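Local structure of putative peptidyl-arginine deiminase (Chlorobium tepidum, 1XKN) at residues R223-N228 / Q314-K319; H217-A222 / A336-T341; E251-M256 / L264-L269. The protein probably hydrolyses the guanidinium group of agmatine or of peptidyl-arginine, releasing ammonia. One frame throughout, in Å; residues are numbered along the deposited sequence.

Interaction 1. Residues R223-N228 / Q314-K319; sequences RFVNEN and QQCFPK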
loop_
_atom_site.group_PDB
_atom_site.type_symbol
_atom_site.label_atom_id
_atom_site.label_comp_id
_atom_site.label_asym_id
_atom_site.label_seq_id
_atom_site.Cartn_x
_atom_site.Cartn_y
_atom_site.Cartn_z
ATOM N N ARG A 223 4.374 -9.619 -2.438
ATOM C CA ARG A 223 3.226 -9.016 -3.118
ATOM C C ARG A 223 2.687 -9.874 -4.263
ATOM O O ARG A 223 3.450 -10.493 -4.998
ATOM C CB ARG A 223 3.640 -7.664 -3.716
ATOM C CG ARG A 223 4.221 -6.647 -2.744
ATOM C CD ARG A 223 3.124 -5.970 -1.939
ATOM N NE ARG A 223 2.105 -5.396 -2.811
ATOM C CZ ARG A 223 2.266 -4.291 -3.532
ATOM N NH1 ARG A 223 1.284 -3.855 -4.305
ATOM N NH2 ARG A 223 3.402 -3.614 -3.462
ATOM N N PHE A 224 1.368 -9.910 -4.418
ATOM C CA PHE A 224 0.785 -10.639 -5.538
ATOM C C PHE A 224 1.019 -9.750 -6.762
ATOM O O PHE A 224 0.900 -8.530 -6.662
ATOM C CB PHE A 224 -0.724 -10.835 -5.349
ATOM C CG PHE A 224 -1.090 -12.087 -4.613
ATOM C CD1 PHE A 224 -0.882 -13.336 -5.197
ATOM C CD2 PHE A 224 -1.622 -12.024 -3.330
ATOM C CE1 PHE A 224 -1.196 -14.505 -4.512
ATOM C CE2 PHE A 224 -1.937 -13.182 -2.638
ATOM C CZ PHE A 224 -1.725 -14.429 -3.228
ATOM N N VAL A 225 1.374 -10.347 -7.899
ATOM C CA VAL A 225 1.580 -9.580 -9.131
ATOM C C VAL A 225 0.513 -9.998 -10.139
ATOM O O VAL A 225 0.228 -9.280 -11.096
ATOM C CB VAL A 225 2.994 -9.781 -9.744
ATOM C CG1 VAL A 225 4.033 -9.061 -8.894
ATOM C CG2 VAL A 225 3.318 -11.258 -9.856
ATOM N N ASN A 226 -0.048 -11.182 -9.921
ATOM C CA ASN A 226 -1.144 -11.707 -10.726
ATOM C C ASN A 226 -1.848 -12.778 -9.898
ATOM O O ASN A 226 -1.423 -13.090 -8.783
ATOM C CB ASN A 226 -0.683 -12.243 -12.099
ATOM C CG ASN A 226 0.235 -13.440 -12.006
ATOM O OD1 ASN A 226 -0.114 -14.466 -11.432
ATOM N ND2 ASN A 226 1.423 -13.315 -12.595
ATOM N N GLU A 227 -2.932 -13.320 -10.435
ATOM C CA GLU A 227 -3.742 -14.316 -9.746
ATOM C C GLU A 227 -3.006 -15.457 -9.047
ATOM O O GLU A 227 -3.419 -15.895 -7.971
ATOM C CB GLU A 227 -4.760 -14.884 -10.734
ATOM C CG GLU A 227 -6.008 -15.449 -10.104
ATOM C CD GLU A 227 -7.172 -15.454 -11.075
ATOM O OE1 GLU A 227 -7.144 -16.240 -12.047
ATOM O OE2 GLU A 227 -8.104 -14.647 -10.878
ATOM N N ASN A 228 -1.927 -15.949 -9.647
ATOM C CA ASN A 228 -1.197 -17.052 -9.034
ATOM C C ASN A 228 0.300 -16.826 -8.891
ATOM O O ASN A 228 1.064 -17.782 -8.763
ATOM C CB ASN A 228 -1.468 -18.354 -9.806
ATOM C CG ASN A 228 -1.077 -18.274 -11.274
ATOM O OD1 ASN A 228 -1.532 -19.084 -12.088
ATOM N ND2 ASN A 228 -0.230 -17.316 -11.620
ATOM N N GLN A 314 9.299 -5.226 -14.402
ATOM C CA GLN A 314 8.874 -4.929 -15.765
ATOM C C GLN A 314 8.438 -6.237 -16.430
ATOM O O GLN A 314 7.534 -6.252 -17.270
ATOM C CB GLN A 314 10.010 -4.276 -16.559
ATOM C CG GLN A 314 9.617 -3.915 -17.984
ATOM C CD GLN A 314 8.482 -2.912 -18.043
ATOM O OE1 GLN A 314 8.698 -1.699 -17.944
ATOM N NE2 GLN A 314 7.261 -3.413 -18.189
ATOM N N GLN A 315 9.089 -7.332 -16.046
ATOM C CA GLN A 315 8.753 -8.655 -16.574
ATOM C C GLN A 315 7.380 -9.077 -16.044
ATOM O O GLN A 315 6.586 -9.691 -16.762
ATOM C CB GLN A 315 9.816 -9.670 -16.148
ATOM C CG GLN A 315 11.171 -9.454 -16.813
ATOM C CD GLN A 315 12.320 -10.067 -16.028
ATOM O OE1 GLN A 315 12.119 -10.943 -15.186
ATOM N NE2 GLN A 315 13.536 -9.612 -16.311
ATOM N N CYS A 316 7.099 -8.735 -14.788
ATOM C CA CYS A 316 5.819 -9.072 -14.168
ATOM C C CYS A 316 4.655 -8.247 -14.716
ATOM O O CYS A 316 3.510 -8.702 -14.710
ATOM C CB CYS A 316 5.899 -8.883 -12.650
ATOM S SG CYS A 316 7.027 -10.018 -11.799
ATOM N N PHE A 317 4.950 -7.034 -15.175
ATOM C CA PHE A 317 3.926 -6.141 -15.722
ATOM C C PHE A 317 4.386 -5.625 -17.081
ATOM O O PHE A 317 4.697 -4.446 -17.236
ATOM C CB PHE A 317 3.700 -4.960 -14.771
ATOM C CG PHE A 317 3.280 -5.369 -13.390
ATOM C CD1 PHE A 317 4.213 -5.470 -12.361
ATOM C CD2 PHE A 317 1.951 -5.682 -13.124
ATOM C CE1 PHE A 317 3.826 -5.875 -11.085
ATOM C CE2 PHE A 317 1.554 -6.087 -11.855
ATOM C CZ PHE A 317 2.493 -6.186 -10.834
ATOM N N PRO A 318 4.411 -6.503 -18.094
ATOM C CA PRO A 318 4.845 -6.136 -19.445
ATOM C C PRO A 318 4.007 -5.081 -20.165
ATOM O O PRO A 318 4.484 -4.440 -21.103
ATOM C CB PRO A 318 4.848 -7.476 -20.174
ATOM C CG PRO A 318 3.713 -8.201 -19.536
ATOM C CD PRO A 318 3.893 -7.883 -18.060
ATOM N N LYS A 319 2.768 -4.897 -19.722
ATOM C CA LYS A 319 1.872 -3.927 -20.342
ATOM C C LYS A 319 1.968 -2.534 -19.720
ATOM O O LYS A 319 1.311 -1.597 -20.176
ATOM C CB LYS A 319 0.429 -4.443 -20.264
ATOM C CG LYS A 319 0.176 -5.686 -21.117
ATOM C CD LYS A 319 -1.183 -6.328 -20.844
ATOM C CE LYS A 319 -1.210 -7.032 -19.491
ATOM N NZ LYS A 319 -2.453 -7.834 -19.277
HETATM O O HOH W 1 2.956 -11.318 -14.351
#
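Val225 meets Phe317 and Cys316 where the strand that starts at Ala222 turns a corner and the helix that ends at Cys316 gives way to a loop. The apolar contacts centre on Val225, which is buried by both partners. The far end of the Phe317 ring reaches it, with CZ 3.8 Å from Val225 CB and CE1 3.9 Å from Val225 CG1. The same methyl, CG1, lies 4.2 Å from Cys316 CB. Phe317 has its CG anti to its own carbonyl carbon (chi1 -58°), which brings the ring end closer to the strand than the start of the side chain would suggest. Val225 O packs obliquely against the same ring, 3.5 Å from Phe317 CE2. A branched valine and a long flat phenylalanine suit this buried place, and both Val225 and Cys316 also touch Val231 on the next strand.

The polar link is a water that bridges the segments, accepting from Asn226 ND2 and donating to Cys316 O at 2.7 Å, so a carbonyl at the helix end is satisfied. The other end of the Asn226 amide serves its own chain: Asn226 OD1 accepts from the backbone N of Asn228 at 2.9 Å, in the carbonyl plane, and also pairs with Thr229 OG1. This Asx turn helps the chain reverse between strands 222-226 and 229-233, and the whole is a helix C-terminus packed against a beta hairpin in an alpha/beta fold.

Interaction 2. Residues H217-A222 / A336-T341; sequences HVDDMA and AIHCVT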
loop_
_atom_site.group_PDB
_atom_site.type_symbol
_atom_site.label_atom_id
_atom_site.label_comp_id
_atom_site.label_asym_id
_atom_site.label_seq_id
_atom_site.Cartn_x
_atom_site.Cartn_y
_atom_site.Cartn_z
ATOM N N HIS A 217 5.025 -5.455 8.173
ATOM C CA HIS A 217 4.085 -5.315 7.061
ATOM C C HIS A 217 4.492 -6.177 5.880
ATOM O O HIS A 217 5.654 -6.189 5.471
ATOM C CB HIS A 217 3.992 -3.867 6.596
ATOM C CG HIS A 217 2.888 -3.100 7.249
ATOM N ND1 HIS A 217 2.568 -1.810 6.888
ATOM C CD2 HIS A 217 2.032 -3.439 8.241
ATOM C CE1 HIS A 217 1.560 -1.386 7.631
ATOM N NE2 HIS A 217 1.216 -2.357 8.459
ATOM N N VAL A 218 3.519 -6.880 5.319
ATOM C CA VAL A 218 3.774 -7.750 4.188
ATOM C C VAL A 218 4.208 -6.935 2.973
ATOM O O VAL A 218 5.021 -7.402 2.173
ATOM C CB VAL A 218 2.510 -8.582 3.836
ATOM C CG1 VAL A 218 1.430 -7.695 3.231
ATOM C CG2 VAL A 218 2.880 -9.718 2.896
ATOM N N ASP A 219 3.707 -5.707 2.848
ATOM C CA ASP A 219 4.058 -4.897 1.684
ATOM C C ASP A 219 5.507 -4.400 1.640
ATOM O O ASP A 219 5.863 -3.573 0.801
ATOM C CB ASP A 219 3.055 -3.742 1.489
ATOM C CG ASP A 219 3.304 -2.549 2.396
ATOM O OD1 ASP A 219 4.070 -2.665 3.369
ATOM O OD2 ASP A 219 2.712 -1.474 2.122
ATOM N N ASP A 220 6.347 -4.904 2.540
ATOM C CA ASP A 220 7.765 -4.549 2.516
ATOM C C ASP A 220 8.508 -5.838 2.180
ATOM O O ASP A 220 9.738 -5.880 2.203
ATOM C CB ASP A 220 8.254 -4.030 3.877
ATOM C CG ASP A 220 7.985 -2.549 4.078
ATOM O OD1 ASP A 220 7.936 -1.807 3.078
ATOM O OD2 ASP A 220 7.845 -2.126 5.245
HETATM N N MSE A 221 7.756 -6.880 1.830
HETATM C CA MSE A 221 8.364 -8.181 1.569
HETATM C C MSE A 221 7.800 -9.038 0.427
HETATM O O MSE A 221 8.547 -9.498 -0.434
HETATM C CB MSE A 221 8.313 -8.974 2.880
HETATM C CG MSE A 221 8.890 -10.366 2.846
HETATM SE SE MSE A 221 8.951 -11.058 4.649
HETATM C CE MSE A 221 7.059 -11.062 5.021
ATOM N N ALA A 222 6.488 -9.261 0.434
ATOM C CA ALA A 222 5.849 -10.096 -0.574
ATOM C C ALA A 222 4.592 -9.446 -1.135
ATOM O O ALA A 222 3.827 -8.811 -0.401
ATOM C CB ALA A 222 5.517 -11.453 0.026
ATOM N N ALA A 336 7.604 3.682 2.070
ATOM C CA ALA A 336 7.904 4.203 0.737
ATOM C C ALA A 336 6.668 4.373 -0.156
ATOM O O ALA A 336 5.578 4.664 0.336
ATOM C CB ALA A 336 8.942 3.310 0.052
ATOM N N ILE A 337 6.837 4.182 -1.465
ATOM C CA ILE A 337 5.741 4.370 -2.417
ATOM C C ILE A 337 4.433 3.649 -2.098
ATOM O O ILE A 337 3.369 4.270 -2.105
ATOM C CB ILE A 337 6.171 3.986 -3.855
ATOM C CG1 ILE A 337 7.475 4.701 -4.217
ATOM C CG2 ILE A 337 5.078 4.383 -4.853
ATOM C CD1 ILE A 337 7.398 6.219 -4.151
ATOM N N HIS A 338 4.488 2.350 -1.824
ATOM C CA HIS A 338 3.251 1.632 -1.525
ATOM C C HIS A 338 2.587 2.166 -0.262
ATOM O O HIS A 338 1.360 2.255 -0.182
ATOM C CB HIS A 338 3.503 0.128 -1.372
ATOM C CG HIS A 338 2.256 -0.695 -1.471
ATOM N ND1 HIS A 338 1.726 -1.387 -0.402
ATOM C CD2 HIS A 338 1.410 -0.898 -2.507
ATOM C CE1 HIS A 338 0.607 -1.982 -0.778
ATOM N NE2 HIS A 338 0.393 -1.700 -2.050
ATOM N N CYS A 339 3.402 2.537 0.721
ATOM C CA CYS A 339 2.895 3.050 1.989
ATOM C C CYS A 339 2.175 4.390 1.887
ATOM O O CYS A 339 1.272 4.666 2.669
ATOM C CB CYS A 339 4.039 3.183 2.997
ATOM S SG CYS A 339 4.796 1.629 3.498
ATOM N N VAL A 340 2.564 5.223 0.929
ATOM C CA VAL A 340 1.940 6.538 0.807
ATOM C C VAL A 340 0.816 6.620 -0.221
ATOM O O VAL A 340 0.280 7.698 -0.484
ATOM C CB VAL A 340 2.998 7.629 0.493
ATOM C CG1 VAL A 340 4.022 7.678 1.612
ATOM C CG2 VAL A 340 3.676 7.349 -0.847
ATOM N N THR A 341 0.441 5.480 -0.783
ATOM C CA THR A 341 -0.609 5.445 -1.793
ATOM C C THR A 341 -1.745 4.499 -1.444
ATOM O O THR A 341 -1.615 3.647 -0.572
ATOM C CB THR A 341 -0.044 4.947 -3.136
ATOM O OG1 THR A 341 0.530 3.642 -2.947
ATOM C CG2 THR A 341 1.031 5.881 -3.652
#
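His338 and Asp219 form a His-carboxylate hydrogen bond about 5 Å from the centre of the chain (centre to centre), consistent with the alpha/beta propeller of the guanidino-group-modifying enzymes, whose active site lies near the centre. ND1 of His338 donates to Asp219 OD2 over 2.7 Å with an N-H...O angle of 176°. The oxygen sits in the ring plane, yet the carboxylate is turned 71° from that plane and is met on the anti side of OD2. Asp219 CG stands between its backbone N and carbonyl carbon (chi1 80°), from where OD2 reaches the ring; a short carboxylate suits a buried N-H donor. Cys339 SG also comes near, 4.0 Å from Asp219 OD2.

Imidazole suits the place because it has a nitrogen for each of two neighbours: ND1 faces Asp219, while NE2 is hydrogen-bonded to Glu11. Further out, His338 opens a type I turn to Thr341, and Arg96 binds both His338 O and Thr341 OG1. Asn288 lies against Asp219 and Cys339 and pairs with the His338 backbone. Asp219 itself rides on the 3-10 turn 218-220, where Val218 O receives two backbone donors, Met221 N at 2.8 Å and Ala222 N at 2.9 Å.

Interaction 3. Residues E251-M256 / L264-L269; sequences ELLKTM and LNIVKL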
loop_
_atom_site.group_PDB
_atom_site.type_symbol
_atom_site.label_atom_id
_atom_site.label_comp_id
_atom_site.label_asym_id
_atom_site.label_seq_id
_atom_site.Cartn_x
_atom_site.Cartn_y
_atom_site.Cartn_z
ATOM N N GLU A 251 10.789 -20.049 1.440
ATOM C CA GLU A 251 10.552 -21.484 1.495
ATOM C C GLU A 251 9.094 -21.770 1.840
ATOM O O GLU A 251 8.502 -22.716 1.324
ATOM C CB GLU A 251 11.486 -22.144 2.513
ATOM C CG GLU A 251 12.952 -22.179 2.081
ATOM C CD GLU A 251 13.149 -22.821 0.715
ATOM O OE1 GLU A 251 12.464 -23.825 0.418
ATOM O OE2 GLU A 251 14.001 -22.336 -0.061
ATOM N N LEU A 252 8.511 -20.943 2.704
ATOM C CA LEU A 252 7.113 -21.124 3.077
ATOM C C LEU A 252 6.233 -20.921 1.845
ATOM O O LEU A 252 5.335 -21.719 1.571
ATOM C CB LEU A 252 6.716 -20.130 4.172
ATOM C CG LEU A 252 5.270 -20.193 4.675
ATOM C CD1 LEU A 252 4.949 -21.592 5.193
ATOM C CD2 LEU A 252 5.076 -19.166 5.775
ATOM N N LEU A 253 6.491 -19.854 1.094
ATOM C CA LEU A 253 5.714 -19.579 -0.111
ATOM C C LEU A 253 5.795 -20.717 -1.116
ATOM O O LEU A 253 4.844 -20.968 -1.858
ATOM C CB LEU A 253 6.197 -18.283 -0.770
ATOM C CG LEU A 253 5.578 -17.006 -0.204
ATOM C CD1 LEU A 253 6.367 -15.800 -0.670
ATOM C CD2 LEU A 253 4.122 -16.908 -0.651
ATOM N N LYS A 254 6.930 -21.406 -1.145
ATOM C CA LYS A 254 7.110 -22.509 -2.081
ATOM C C LYS A 254 6.262 -23.732 -1.725
ATOM O O LYS A 254 6.217 -24.699 -2.485
ATOM C CB LYS A 254 8.593 -22.890 -2.165
ATOM C CG LYS A 254 9.457 -21.844 -2.869
ATOM C CD LYS A 254 9.205 -21.817 -4.373
ATOM C CE LYS A 254 9.772 -23.057 -5.052
ATOM N NZ LYS A 254 11.260 -23.115 -4.941
ATOM N N THR A 255 5.589 -23.684 -0.577
ATOM C CA THR A 255 4.728 -24.786 -0.146
ATOM C C THR A 255 3.262 -24.354 -0.146
ATOM O O THR A 255 2.367 -25.171 0.080
ATOM C CB THR A 255 5.063 -25.272 1.281
ATOM O OG1 THR A 255 4.650 -24.287 2.236
ATOM C CG2 THR A 255 6.561 -25.519 1.429
HETATM N N MSE A 256 3.017 -23.067 -0.386
HETATM C CA MSE A 256 1.654 -22.536 -0.397
HETATM C C MSE A 256 0.978 -22.733 -1.747
HETATM O O MSE A 256 1.625 -22.707 -2.795
HETATM C CB MSE A 256 1.665 -21.054 -0.028
HETATM C CG MSE A 256 2.148 -20.795 1.383
HETATM SE SE MSE A 256 2.244 -18.918 1.790
HETATM C CE MSE A 256 1.672 -18.994 3.637
ATOM N N LEU A 264 1.755 -21.899 -5.988
ATOM C CA LEU A 264 1.825 -20.531 -6.477
ATOM C C LEU A 264 3.186 -20.326 -7.131
ATOM O O LEU A 264 4.170 -20.954 -6.742
ATOM C CB LEU A 264 1.668 -19.540 -5.317
ATOM C CG LEU A 264 0.340 -19.574 -4.556
ATOM C CD1 LEU A 264 0.394 -18.623 -3.365
ATOM C CD2 LEU A 264 -0.789 -19.194 -5.500
ATOM N N ASN A 265 3.234 -19.460 -8.136
ATOM C CA ASN A 265 4.483 -19.150 -8.816
ATOM C C ASN A 265 5.188 -18.122 -7.944
ATOM O O ASN A 265 4.583 -17.126 -7.549
ATOM C CB ASN A 265 4.208 -18.552 -10.197
ATOM C CG ASN A 265 3.481 -19.510 -11.118
ATOM O OD1 ASN A 265 2.461 -19.156 -11.717
ATOM N ND2 ASN A 265 3.998 -20.725 -11.238
ATOM N N ILE A 266 6.459 -18.362 -7.643
ATOM C CA ILE A 266 7.217 -17.451 -6.794
ATOM C C ILE A 266 8.350 -16.783 -7.565
ATOM O O ILE A 266 9.246 -17.456 -8.077
ATOM C CB ILE A 266 7.814 -18.203 -5.584
ATOM C CG1 ILE A 266 6.729 -19.045 -4.896
ATOM C CG2 ILE A 266 8.433 -17.216 -4.606
ATOM C CD1 ILE A 266 5.533 -18.259 -4.389
ATOM N N VAL A 267 8.299 -15.457 -7.651
ATOM C CA VAL A 267 9.323 -14.688 -8.353
ATOM C C VAL A 267 10.183 -13.973 -7.318
ATOM O O VAL A 267 9.663 -13.262 -6.460
ATOM C CB VAL A 267 8.681 -13.641 -9.292
ATOM C CG1 VAL A 267 9.755 -12.765 -9.920
ATOM C CG2 VAL A 267 7.878 -14.346 -10.374
ATOM N N LYS A 268 11.495 -14.168 -7.393
ATOM C CA LYS A 268 12.401 -13.529 -6.448
ATOM C C LYS A 268 12.719 -12.092 -6.836
ATOM O O LYS A 268 12.901 -11.773 -8.013
ATOM C CB LYS A 268 13.719 -14.304 -6.345
ATOM C CG LYS A 268 13.603 -15.702 -5.767
ATOM C CD LYS A 268 14.987 -16.292 -5.527
ATOM C CE LYS A 268 14.907 -17.707 -4.984
ATOM N NZ LYS A 268 14.349 -18.649 -5.995
ATOM N N LEU A 269 12.773 -11.226 -5.830
ATOM C CA LEU A 269 13.117 -9.826 -6.024
ATOM C C LEU A 269 14.320 -9.557 -5.138
ATOM O O LEU A 269 14.456 -10.151 -4.070
ATOM C CB LEU A 269 11.961 -8.910 -5.600
ATOM C CG LEU A 269 10.993 -8.458 -6.700
ATOM C CD1 LEU A 269 9.843 -7.676 -6.088
ATOM C CD2 LEU A 269 11.739 -7.603 -7.715
HETATM O O HOH W 2 4.624 -22.444 -4.260
#
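Leu253, Lys254 and Met256 make the contact, meeting Ile266 and Leu264 as the helix runs out and the chain comes back as a strand. Leu253 comes first, a buried apolar residue whose CB lies 3.7 Å from Ile266 CD1. The same methyl rests near Leu253 O, so the isoleucine end packs against backbone as well as side chain.

Lys254 starts out pointing away from the strand. Successive bends at chi2, chi3 and chi4 curl it back, and its CD reaches Ile266 CG1 at 3.8 Å. Lysine suits this exposed rim, since its methylenes cover an apolar neighbour while its amine can stay at the surface. Lys254 NZ and Lys268 NZ, 5.5 Å apart, are both hydrogen-bonded to Tyr250 OH, a shared hydroxyl that probably eases the closeness of two like charges. Thr255 turns outward, and its OG1 donates to a lone pair of Leu252 O at 2.7 Å; the same carbonyl also takes the backbone N of Thr255, tying the end of the helix to itself.

Met256, a selenomethionine here, closes the segment. Its O receives the N-H of Leu264 at 3.3 Å, nearly straight at 170° though tilted 18° from the carbonyl plane. Its CB stands 4.3 Å from Leu264 CD1. A water 2.8 Å from Leu253 O and 2.9 Å from Leu264 O can donate to either and so bridge the two segments, although it has more acceptors in reach than protons.

The pair belongs to a beta-alpha-beta crossover: helix 243-253 links strand 229-233 to the parallel strand 265-269. Leu253 and Ile266 both touch Ile232, Met256 and Leu264 both reach Leu203 of strand 201-205, and Val267 and Leu269 lean on Ile312 of helix 305-316.

In the fold
Along the chain the segments run 217-222, 223-228, 251-256, 264-269, 314-319 and 336-341, so interaction 2 encloses interaction 1, which in turn encloses interaction 3. Interactions 1 and 3 share one sheet, in which strand 229-233 lies between 222-226 and 265-269; their centres are about 14 Å apart, and Asn228 O probably bonds Asn265 N at 2.8 Å. Interaction 2 lies nearest the centre of the chain, about 16 Å from interaction 1 and about 18 Å from interaction 3, measured between centres. Glu11 takes Arg223 NH1 in a salt bridge and His338 NE2 in a hydrogen bond, so the segments of interactions 1 and 2 meet at one carboxylate.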